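Local coordinates for protein alanine racemase, biosynthetic (Pseudomonas aeruginosa PAO1, PDB 6A2F) that belongs to the alanine racemase family, two-domain proteins that join a TIM-type barrel to a C-terminal domain rich in beta strands, at residues 74-79 and 94-99; 118-123 and 152-157. All blocks are in the same frame, centred on the assembly; numbering follows the deposited sequence.

Overall arrangement
Both contacts are buried and join strands of the N-terminal barrel domain, following one another along the chain. Contact 1 brings strand 75-78 against the lead-in and start of strand 98-100, held by a single bridge. Contact 2 is a fuller parallel pairing, with 118-123 against 152-157, and only its Arg152 end is exposed. Strands 98-100 and 118-123 are neighbours, so the two contacts, with centres about 10 Å apart, continue one wall. Each combines an aliphatic layer beneath helices with a polar side, but contact 1 centres on one arginine-aspartate salt bridge, whereas contact 2 lays Asn155 over a tryptophan face and stacks an amide on a carboxylate. The two contacts meet at Asp97.

Contact 1 (74-79 and 94-99); sequences ARILLL and LRLDLV
Arg75 runs out obliquely over Asp97 and bends at chi3 (-80°), which brings NH1 down to the carboxylate. The guanidinium and carboxylate planes stand nearly perpendicular, and the salt bridge from NH1 of Arg75 to OD2 of Asp97, 2.8 Å long, uses the syn lone pair of that oxygen. The carboxylate is gripped further: Trp121 NE1 donates to OD2, and Asn119 ND2 to OD1. Water 1 accepts the N-H of Ile76 and lies within reach of OD1 of Asp97 and O of Arg95.

The backbone of Asp97 works both ways, giving its N-H to O of Ile76 at 2.8 Å and taking N of Leu78 on its O at 3.0 Å, so that it bridges Leu77. Beyond this bridge lies a leucine-rich layer. Leu96 straddles its neighbours, CD2 meeting CB of Ile76 at 3.6 Å and CD1 meeting CD1 of Leu78 at 4.0 Å. Leu98 lies alongside Leu78, pointing the same way. Helix 61-70 covers Ile76 and Leu96, while Leu77, whose CD1 touches CG2 of Val99, packs on Trp121. With helix 87-93 between them, the two strands form the beta-alpha-beta crossover from which a TIM-type barrel is built.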
loop_
_atom_site.group_PDB
_atom_site.type_symbol
_atom_site.label_atom_id
_atom_site.label_comp_id
_atom_site.label_asym_id
_atom_site.label_seq_id
_atom_site.Cartn_x
_atom_site.Cartn_y
_atom_site.Cartn_z
ATOM N N ALA A 74 -27.287 8.173 11.389
ATOM C CA ALA A 74 -26.461 9.215 10.782
ATOM C C ALA A 74 -26.599 9.282 9.260
ATOM O O ALA A 74 -26.841 8.264 8.592
ATOM C CB ALA A 74 -25.005 9.040 11.169
ATOM N N ARG A 75 -26.453 10.493 8.728
ATOM C CA ARG A 75 -26.382 10.712 7.290
ATOM C C ARG A 75 -25.092 10.082 6.739
ATOM O O ARG A 75 -23.996 10.368 7.221
ATOM C CB ARG A 75 -26.422 12.213 6.981
ATOM C CG ARG A 75 -26.660 12.545 5.516
ATOM C CD ARG A 75 -26.381 14.008 5.207
ATOM N NE ARG A 75 -27.479 14.914 5.571
ATOM C CZ ARG A 75 -28.383 15.397 4.720
ATOM N NH1 ARG A 75 -28.353 15.050 3.436
ATOM N NH2 ARG A 75 -29.323 16.226 5.152
ATOM N N ILE A 76 -25.241 9.196 5.756
ATOM C CA ILE A 76 -24.095 8.591 5.071
ATOM C C ILE A 76 -24.175 8.872 3.567
ATOM O O ILE A 76 -25.116 8.457 2.891
ATOM C CB ILE A 76 -23.979 7.064 5.323
ATOM C CG1 ILE A 76 -24.018 6.735 6.824
ATOM C CG2 ILE A 76 -22.699 6.521 4.696
ATOM C CD1 ILE A 76 -24.255 5.272 7.136
ATOM N N LEU A 77 -23.179 9.585 3.057
ATOM C CA LEU A 77 -23.110 9.948 1.649
ATOM C C LEU A 77 -22.189 9.013 0.871
ATOM O O LEU A 77 -21.039 8.822 1.245
ATOM C CB LEU A 77 -22.612 11.388 1.515
ATOM C CG LEU A 77 -22.257 11.904 0.120
ATOM C CD1 LEU A 77 -23.494 11.957 -0.759
ATOM C CD2 LEU A 77 -21.603 13.273 0.223
ATOM N N LEU A 78 -22.712 8.425 -0.201
ATOM C CA LEU A 78 -21.886 7.716 -1.174
ATOM C C LEU A 78 -21.341 8.746 -2.160
ATOM O O LEU A 78 -22.088 9.275 -2.985
ATOM C CB LEU A 78 -22.704 6.668 -1.932
ATOM C CG LEU A 78 -23.339 5.473 -1.216
ATOM C CD1 LEU A 78 -24.329 4.788 -2.154
ATOM C CD2 LEU A 78 -22.292 4.485 -0.728
ATOM N N LEU A 79 -20.046 9.036 -2.063
ATOM C CA LEU A 79 -19.415 10.083 -2.871
ATOM C C LEU A 79 -19.472 9.814 -4.377
ATOM O O LEU A 79 -19.621 10.742 -5.166
ATOM C CB LEU A 79 -17.966 10.316 -2.428
ATOM C CG LEU A 79 -17.768 10.938 -1.041
ATOM C CD1 LEU A 79 -16.340 10.748 -0.556
ATOM C CD2 LEU A 79 -18.156 12.410 -1.025
ATOM N N LEU A 94 -30.072 0.705 3.760
ATOM C CA LEU A 94 -29.123 1.379 4.647
ATOM C C LEU A 94 -29.384 2.882 4.773
ATOM O O LEU A 94 -28.648 3.590 5.469
ATOM C CB LEU A 94 -27.682 1.121 4.191
ATOM C CG LEU A 94 -27.230 -0.334 4.005
ATOM C CD1 LEU A 94 -25.882 -0.401 3.289
ATOM C CD2 LEU A 94 -27.197 -1.089 5.327
ATOM N N ARG A 95 -30.435 3.357 4.103
ATOM C CA ARG A 95 -30.835 4.771 4.128
ATOM C C ARG A 95 -29.669 5.727 3.819
ATOM O O ARG A 95 -29.290 6.572 4.640
ATOM C CB ARG A 95 -31.515 5.119 5.456
ATOM C CG ARG A 95 -32.907 4.527 5.620
ATOM C CD ARG A 95 -33.598 5.159 6.821
ATOM N NE ARG A 95 -35.064 5.097 6.741
ATOM C CZ ARG A 95 -35.885 6.072 7.139
ATOM N NH1 ARG A 95 -37.201 5.917 7.031
ATOM N NH2 ARG A 95 -35.397 7.206 7.634
ATOM N N LEU A 96 -29.114 5.578 2.619
ATOM C CA LEU A 96 -27.928 6.318 2.206
ATOM C C LEU A 96 -28.260 7.489 1.297
ATOM O O LEU A 96 -29.273 7.473 0.588
ATOM C CB LEU A 96 -26.939 5.389 1.497
ATOM C CG LEU A 96 -26.463 4.133 2.234
ATOM C CD1 LEU A 96 -25.523 3.347 1.340
ATOM C CD2 LEU A 96 -25.790 4.474 3.552
ATOM N N ASP A 97 -27.403 8.507 1.338
ATOM C CA ASP A 97 -27.463 9.608 0.390
ATOM C C ASP A 97 -26.795 9.172 -0.900
ATOM O O ASP A 97 -25.647 8.717 -0.891
ATOM C CB ASP A 97 -26.756 10.846 0.935
ATOM C CG ASP A 97 -27.591 11.607 1.938
ATOM O OD1 ASP A 97 -28.505 11.017 2.558
ATOM O OD2 ASP A 97 -27.324 12.814 2.106
ATOM N N LEU A 98 -27.514 9.316 -2.005
ATOM C CA LEU A 98 -26.994 8.907 -3.296
ATOM C C LEU A 98 -26.372 10.074 -4.047
ATOM O O LEU A 98 -26.753 11.232 -3.850
ATOM C CB LEU A 98 -28.092 8.259 -4.142
ATOM C CG LEU A 98 -28.833 7.058 -3.545
ATOM C CD1 LEU A 98 -29.886 6.569 -4.526
ATOM C CD2 LEU A 98 -27.880 5.933 -3.159
ATOM N N VAL A 99 -25.392 9.748 -4.886
ATOM C CA VAL A 99 -24.833 10.675 -5.853
ATOM C C VAL A 99 -25.187 10.193 -7.262
ATOM O O VAL A 99 -25.137 8.990 -7.549
ATOM C CB VAL A 99 -23.299 10.830 -5.676
ATOM C CG1 VAL A 99 -22.627 11.283 -6.962
ATOM C CG2 VAL A 99 -22.985 11.811 -4.556
HETATM O O HOH W 1 -27.942 9.125 4.546
#

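Contact 2 (118-123 and 152-157); sequences LNVWLK and RELNLI
Asn155 covers one face of the Trp121 indole. Its CB makes a CH-pi contact, 3.7 Å from the centroid of the six-membered ring of Trp121, and its ND2 rides 3.0 Å above the ring plane, offset toward the rim. The amide is steeply tilted, 68° from the ring. O of Leu156 comes in at the ring edge, 3.7 Å from Trp121 CE3, while NE1 is spent on the Asp97 carboxylate.

A stack of flat groups lies toward the start of the strands, where the Asn119 amide and the Glu153 carboxylate are nearly parallel. Arg152 runs beside Asn119, its extended chain, CG anti to the backbone N (chi1 179°), carrying NH2 as far as OD1 of Asn119, 2.9 Å away. That bond lies in the guanidinium plane and falls on a lone pair of OD1. Glu153 OE1 receives ND2 of Asn155 at 3.0 Å in an almost straight bond, as well as a salt bridge from Arg75.

The backbones pair in parallel: Val120 N meets Glu153 O at 2.7 Å, and Ile157 N meets Leu122 O at 2.9 Å. Val120, Leu122 and Leu154 form an apolar patch on the opposite face of the sheet, where helix 135-145 covers Leu122 and Leu154.

The bond to Glu153 fixes the rotation of the Asn155 amide above the indole, and Arg75, with the more distant charge of Arg152, would probably favour the Glu153 carboxylate form. Much of the polar chemistry reaches across to Asp97 and Arg75, making one network shared with contact 1.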
loop_
_atom_site.group_PDB
_atom_site.type_symbol
_atom_site.label_atom_id
_atom_site.label_comp_id
_atom_site.label_asym_id
_atom_site.label_seq_id
_atom_site.Cartn_x
_atom_site.Cartn_y
_atom_site.Cartn_z
ATOM N N LEU A 118 -34.881 8.902 -1.155
ATOM C CA LEU A 118 -33.546 9.104 -0.604
ATOM C C LEU A 118 -33.002 10.482 -0.981
ATOM O O LEU A 118 -33.471 11.100 -1.946
ATOM C CB LEU A 118 -32.601 7.999 -1.093
ATOM C CG LEU A 118 -32.900 6.544 -0.703
ATOM C CD1 LEU A 118 -32.111 5.603 -1.594
ATOM C CD2 LEU A 118 -32.599 6.265 0.763
ATOM N N ASN A 119 -32.028 10.967 -0.215
ATOM C CA ASN A 119 -31.354 12.213 -0.567
ATOM C C ASN A 119 -30.458 11.961 -1.773
ATOM O O ASN A 119 -29.689 10.994 -1.800
ATOM C CB ASN A 119 -30.543 12.770 0.605
ATOM C CG ASN A 119 -31.396 13.051 1.826
ATOM O OD1 ASN A 119 -32.571 13.400 1.724
ATOM N ND2 ASN A 119 -30.796 12.902 2.995
ATOM N N VAL A 120 -30.594 12.825 -2.775
ATOM C CA VAL A 120 -29.860 12.712 -4.026
ATOM C C VAL A 120 -28.979 13.948 -4.204
ATOM O O VAL A 120 -29.465 15.082 -4.137
ATOM C CB VAL A 120 -30.818 12.556 -5.231
ATOM C CG1 VAL A 120 -30.050 12.579 -6.544
ATOM C CG2 VAL A 120 -31.628 11.269 -5.118
ATOM N N TRP A 121 -27.684 13.714 -4.405
ATOM C CA TRP A 121 -26.722 14.773 -4.689
ATOM C C TRP A 121 -26.298 14.660 -6.147
ATOM O O TRP A 121 -25.700 13.657 -6.555
ATOM C CB TRP A 121 -25.491 14.643 -3.785
ATOM C CG TRP A 121 -25.770 14.792 -2.313
ATOM C CD1 TRP A 121 -26.401 13.891 -1.499
ATOM C CD2 TRP A 121 -25.412 15.904 -1.478
ATOM N NE1 TRP A 121 -26.465 14.375 -0.213
ATOM C CE2 TRP A 121 -25.862 15.606 -0.169
ATOM C CE3 TRP A 121 -24.758 17.124 -1.707
ATOM C CZ2 TRP A 121 -25.683 16.489 0.907
ATOM C CZ3 TRP A 121 -24.581 18.004 -0.633
ATOM C CH2 TRP A 121 -25.036 17.675 0.656
ATOM N N LEU A 122 -26.631 15.678 -6.934
ATOM C CA LEU A 122 -26.238 15.736 -8.333
ATOM C C LEU A 122 -24.833 16.293 -8.408
ATOM O O LEU A 122 -24.547 17.349 -7.836
ATOM C CB LEU A 122 -27.197 16.624 -9.140
ATOM C CG LEU A 122 -28.607 16.122 -9.449
ATOM C CD1 LEU A 122 -29.436 17.228 -10.082
ATOM C CD2 LEU A 122 -28.559 14.907 -10.364
ATOM N N LYS A 123 -23.956 15.583 -9.110
ATOM C CA LYS A 123 -22.563 15.990 -9.192
ATOM C C LYS A 123 -22.263 16.798 -10.438
ATOM O O LYS A 123 -22.430 16.326 -11.562
ATOM C CB LYS A 123 -21.618 14.789 -9.094
ATOM C CG LYS A 123 -20.148 15.190 -9.003
ATOM C CD LYS A 123 -19.237 14.010 -8.728
ATOM C CE LYS A 123 -19.425 13.473 -7.319
ATOM N NZ LYS A 123 -18.516 12.322 -7.075
ATOM N N ARG A 152 -35.812 12.551 -1.999
ATOM C CA ARG A 152 -36.229 13.278 -0.824
ATOM C C ARG A 152 -35.576 14.654 -0.843
ATOM O O ARG A 152 -36.243 15.669 -0.871
ATOM C CB ARG A 152 -35.816 12.504 0.420
ATOM C CG ARG A 152 -36.173 13.169 1.729
ATOM C CD ARG A 152 -35.591 12.384 2.887
ATOM N NE ARG A 152 -35.840 13.038 4.161
ATOM C CZ ARG A 152 -35.094 14.017 4.651
ATOM N NH1 ARG A 152 -35.398 14.556 5.814
ATOM N NH2 ARG A 152 -34.050 14.457 3.974
ATOM N N GLU A 153 -34.263 14.675 -0.949
ATOM C CA GLU A 153 -33.533 15.919 -0.992
ATOM C C GLU A 153 -32.834 15.972 -2.316
ATOM O O GLU A 153 -32.240 14.993 -2.728
ATOM C CB GLU A 153 -32.445 15.948 0.078
ATOM C CG GLU A 153 -32.731 16.735 1.340
ATOM C CD GLU A 153 -31.537 16.753 2.277
ATOM O OE1 GLU A 153 -30.466 16.279 1.884
ATOM O OE2 GLU A 153 -31.655 17.237 3.410
ATOM N N LEU A 154 -32.955 17.083 -3.020
ATOM C CA LEU A 154 -32.180 17.218 -4.247
ATOM C C LEU A 154 -31.076 18.241 -3.987
ATOM O O LEU A 154 -31.349 19.378 -3.600
ATOM C CB LEU A 154 -33.054 17.600 -5.445
ATOM C CG LEU A 154 -32.383 17.478 -6.824
ATOM C CD1 LEU A 154 -31.812 16.083 -7.070
ATOM C CD2 LEU A 154 -33.344 17.866 -7.942
ATOM N N ASN A 155 -29.832 17.811 -4.178
ATOM C CA ASN A 155 -28.664 18.564 -3.730
ATOM C C ASN A 155 -27.639 18.775 -4.841
ATOM O O ASN A 155 -27.724 18.150 -5.903
ATOM C CB ASN A 155 -28.010 17.855 -2.537
ATOM C CG ASN A 155 -28.955 17.686 -1.362
ATOM O OD1 ASN A 155 -29.899 18.457 -1.189
ATOM N ND2 ASN A 155 -28.706 16.673 -0.546
ATOM N N LEU A 156 -26.678 19.664 -4.593
ATOM C CA LEU A 156 -25.598 19.917 -5.542
ATOM C C LEU A 156 -24.227 19.662 -4.916
ATOM O O LEU A 156 -23.951 20.103 -3.793
ATOM C CB LEU A 156 -25.681 21.342 -6.101
ATOM C CG LEU A 156 -24.619 21.771 -7.125
ATOM C CD1 LEU A 156 -24.795 21.051 -8.454
ATOM C CD2 LEU A 156 -24.619 23.281 -7.326
ATOM N N ILE A 157 -23.376 18.950 -5.654
ATOM C CA ILE A 157 -22.014 18.651 -5.210
ATOM C C ILE A 157 -21.000 18.804 -6.358
ATOM O O ILE A 157 -21.278 18.440 -7.506
ATOM C CB ILE A 157 -21.911 17.259 -4.511
ATOM C CG1 ILE A 157 -20.551 17.088 -3.815
ATOM C CG2 ILE A 157 -22.195 16.115 -5.483
ATOM C CD1 ILE A 157 -20.411 15.824 -2.992
#